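Local coordinates for protein beta-1,4-mannanase (Aplysia kurodai, PDB 3VUP) that probably hydrolyses the beta-1,4-linked mannose backbone of mannans, as a digestive enzyme of the sea hare, at residues A[161-166]-A[220-225]. Residues are numbered along the deposited sequence; the frame is centred on the assembly and turned at random.
Sequences NEPEGM and VTMGVW
Glu164 reaches back to Trp225 and binds it in two ways. Glu164 OE1 accepts a hydrogen bond from the N-H of Trp225 (N to OE1 3.0 Å), a straight bond (164°) that arrives from above the carboxylate plane, while Glu164 CG lies obliquely 3.4 Å from CE3 of the Trp225 indole. A bend at chi2 (86°) turns the carboxylate toward Val224, where OE2 of Glu164 lies 3.3 Å from Val224 CG1. That same buried OE2 is also held by Ser229 and Tyr240. With an alanine in its place, the Trp225 N-H would probably lose its acceptor, both hydroxyls that partner, and part of the indole its packing.

Glu162 takes the other approach: its extended chain runs past Trp225, Glu162 CD 3.5 Å from Trp225 CB, with carboxylate and indole planes nearly perpendicular. One water links Glu162 OE2 and Trp225 O, 2.8 Å from each; His262 and a bound Tris molecule share OE2. On the backbone, Glu162 N donates to Gly223 O, and Pro163 CD rests 3.6 Å from Met222 SD.

Parallel strands 157-161 and 220-224, fourth and fifth of the TIM barrel, thus meet at their C-terminal ends. Asn161-Glu162-Pro163 matches the clan GH-A signature, whose glutamate is the acid/base in relatives, consistent with the active site at the barrel's C-terminal mouth.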
ATOM      1  N   ASN A 161      -3.102  -2.417  -3.897  1.00  4.75           N
ATOM      2  CA  ASN A 161      -2.957  -1.228  -4.700  1.00  4.06           C
ATOM      3  C   ASN A 161      -4.216  -0.902  -5.491  1.00  4.32           C
ATOM      4  O   ASN A 161      -4.643  -1.687  -6.342  1.00  4.60           O
ATOM      5  CB  ASN A 161      -1.815  -1.391  -5.686  1.00  4.77           C
ATOM      6  CG  ASN A 161      -1.562  -0.120  -6.431  1.00  4.66           C
ATOM      7  OD1 ASN A 161      -1.129   0.863  -5.837  1.00  4.67           O
ATOM      8  ND2 ASN A 161      -1.889  -0.094  -7.718  1.00  4.98           N
ATOM      9  N   GLU A 162      -4.793   0.258  -5.196  1.00  4.41           N
ATOM     10  CA  GLU A 162      -5.866   0.863  -5.990  1.00  4.28           C
ATOM     11  C   GLU A 162      -7.048  -0.069  -6.297  1.00  4.68           C
ATOM     12  O   GLU A 162      -7.325  -0.362  -7.463  1.00  5.18           O
ATOM     13  CB  GLU A 162      -5.284   1.464  -7.273  1.00  4.70           C
ATOM     14  CG  GLU A 162      -4.189   2.480  -6.937  1.00  5.04           C
ATOM     15  CD  GLU A 162      -3.694   3.311  -8.108  1.00  5.17           C
ATOM     16  OE1 GLU A 162      -3.994   2.978  -9.279  1.00  6.99           O
ATOM     17  OE2 GLU A 162      -2.978   4.314  -7.844  1.00  5.60           O
ATOM     18  N   PRO A 163      -7.776  -0.504  -5.252  1.00  5.32           N
ATOM     19  CA  PRO A 163      -8.991  -1.304  -5.478  1.00  5.06           C
ATOM     20  C   PRO A 163      -9.924  -0.629  -6.488  1.00  5.24           C
ATOM     21  O   PRO A 163     -10.645  -1.305  -7.225  1.00  5.98           O
ATOM     22  CB  PRO A 163      -9.654  -1.331  -4.096  1.00  6.10           C
ATOM     23  CG  PRO A 163      -8.550  -1.045  -3.124  1.00  7.20           C
ATOM     24  CD  PRO A 163      -7.588  -0.155  -3.832  1.00  5.71           C
ATOM     25  N   GLU A 164      -9.895   0.699  -6.520  1.00  5.09           N
ATOM     26  CA  GLU A 164     -10.814   1.473  -7.342  1.00  5.44           C
ATOM     27  C   GLU A 164     -10.650   1.251  -8.839  1.00  5.74           C
ATOM     28  O   GLU A 164     -11.544   1.590  -9.607  1.00  6.54           O
ATOM     29  CB  GLU A 164     -10.713   2.956  -6.998  1.00  5.29           C
ATOM     30  CG  GLU A 164     -10.959   3.241  -5.525  1.00  4.97           C
ATOM     31  CD  GLU A 164      -9.716   3.121  -4.641  1.00  4.19           C
ATOM     32  OE1 GLU A 164      -8.590   2.940  -5.163  1.00  4.90           O
ATOM     33  OE2 GLU A 164      -9.891   3.230  -3.403  1.00  4.69           O
ATOM     34  N   GLY A 165      -9.534   0.671  -9.263  1.00  5.73           N
ATOM     35  CA  GLY A 165      -9.370   0.347 -10.669  1.00  5.79           C
ATOM     36  C   GLY A 165     -10.459  -0.556 -11.215  1.00  6.55           C
ATOM     37  O   GLY A 165     -10.799  -0.479 -12.394  1.00  6.30           O
ATOM     38  N   MET A 166     -11.010  -1.411 -10.360  1.00  6.00           N
ATOM     39  CA  MET A 166     -12.045  -2.341 -10.796  1.00  6.32           C
ATOM     40  C   MET A 166     -13.341  -2.270  -9.992  1.00  6.32           C
ATOM     41  O   MET A 166     -14.186  -3.153 -10.101  1.00  6.50           O
ATOM     42  CB  MET A 166     -11.498  -3.769 -10.827  1.00  7.40           C
ATOM     43  CG  MET A 166     -10.448  -3.980 -11.923  1.00  8.51           C
ATOM     44  SD  MET A 166      -9.942  -5.690 -12.204  1.00  9.06           S
ATOM     45  CE  MET A 166      -8.904  -5.957 -10.781  1.00 11.16           C
ATOM     46  N   VAL A 220      -1.255  -2.116   9.160  1.00  4.93           N
ATOM     47  CA  VAL A 220      -1.906  -2.459   7.905  1.00  4.67           C
ATOM     48  C   VAL A 220      -2.482  -1.203   7.250  1.00  4.33           C
ATOM     49  O   VAL A 220      -3.075  -0.335   7.922  1.00  5.04           O
ATOM     50  CB  VAL A 220      -3.027  -3.516   8.120  1.00  4.80           C
ATOM     51  CG1 VAL A 220      -3.638  -3.930   6.782  1.00  5.68           C
ATOM     52  CG2 VAL A 220      -2.465  -4.733   8.832  1.00  5.73           C
ATOM     53  N   THR A 221      -2.302  -1.118   5.933  1.00  4.50           N
ATOM     54  CA  THR A 221      -2.837  -0.020   5.139  1.00  4.94           C
ATOM     55  C   THR A 221      -3.343  -0.579   3.797  1.00  4.10           C
ATOM     56  O   THR A 221      -3.343  -1.794   3.575  1.00  4.64           O
ATOM     57  CB  THR A 221      -1.760   1.077   4.917  1.00  5.17           C
ATOM     58  OG1 THR A 221      -2.351   2.251   4.346  1.00  5.12           O
ATOM     59  CG2 THR A 221      -0.655   0.582   4.008  1.00  5.64           C
ATOM     60  N   MET A 222      -3.754   0.328   2.916  1.00  5.00           N
ATOM     61  CA  MET A 222      -4.207   0.013   1.570  1.00  4.61           C
ATOM     62  C   MET A 222      -4.075   1.317   0.791  1.00  4.27           C
ATOM     63  O   MET A 222      -4.392   2.389   1.310  1.00  4.75           O
ATOM     64  CB  MET A 222      -5.643  -0.528   1.611  1.00  5.17           C
ATOM     65  CG  MET A 222      -6.324  -0.714   0.263  1.00  5.39           C
ATOM     66  SD  MET A 222      -7.007   0.840  -0.377  1.00  5.87           S
ATOM     67  CE  MET A 222      -8.047   1.307   1.004  1.00  7.55           C
ATOM     68  N   GLY A 223      -3.585   1.242  -0.444  1.00  4.29           N
ATOM     69  CA  GLY A 223      -3.320   2.436  -1.228  1.00  4.37           C
ATOM     70  C   GLY A 223      -4.438   2.802  -2.192  1.00  4.45           C
ATOM     71  O   GLY A 223      -4.635   2.129  -3.209  1.00  5.47           O
ATOM     72  N   VAL A 224      -5.182   3.857  -1.879  1.00  4.19           N
ATOM     73  CA  VAL A 224      -6.267   4.277  -2.761  1.00  4.55           C
ATOM     74  C   VAL A 224      -5.726   5.052  -3.953  1.00  4.28           C
ATOM     75  O   VAL A 224      -4.716   5.752  -3.862  1.00  4.47           O
ATOM     76  CB  VAL A 224      -7.349   5.116  -2.033  1.00  4.85           C
ATOM     77  CG1 VAL A 224      -7.963   4.315  -0.890  1.00  5.59           C
ATOM     78  CG2 VAL A 224      -6.811   6.455  -1.535  1.00  4.90           C
ATOM     79  N   TRP A 225      -6.418   4.962  -5.080  1.00  4.15           N
ATOM     80  CA  TRP A 225      -5.955   5.633  -6.290  1.00  4.55           C
ATOM     81  C   TRP A 225      -6.053   7.148  -6.205  1.00  4.59           C
ATOM     82  O   TRP A 225      -5.336   7.867  -6.899  1.00  4.61           O
ATOM     83  CB  TRP A 225      -6.687   5.078  -7.514  1.00  4.77           C
ATOM     84  CG  TRP A 225      -7.647   5.999  -8.231  1.00  5.13           C
ATOM     85  CD1 TRP A 225      -7.450   6.564  -9.461  1.00  6.07           C
ATOM     86  CD2 TRP A 225      -8.964   6.417  -7.812  1.00  5.44           C
ATOM     87  NE1 TRP A 225      -8.542   7.310  -9.828  1.00  6.33           N
ATOM     88  CE2 TRP A 225      -9.483   7.237  -8.836  1.00  5.91           C
ATOM     89  CE3 TRP A 225      -9.745   6.204  -6.666  1.00  5.60           C
ATOM     90  CZ2 TRP A 225     -10.740   7.840  -8.752  1.00  6.14           C
ATOM     91  CZ3 TRP A 225     -10.998   6.809  -6.588  1.00  6.10           C
ATOM     92  CH2 TRP A 225     -11.480   7.610  -7.626  1.00  6.06           C
TER
HETATM   93  O   HOH W   1      -3.640   6.818  -8.827  1.00  7.01           O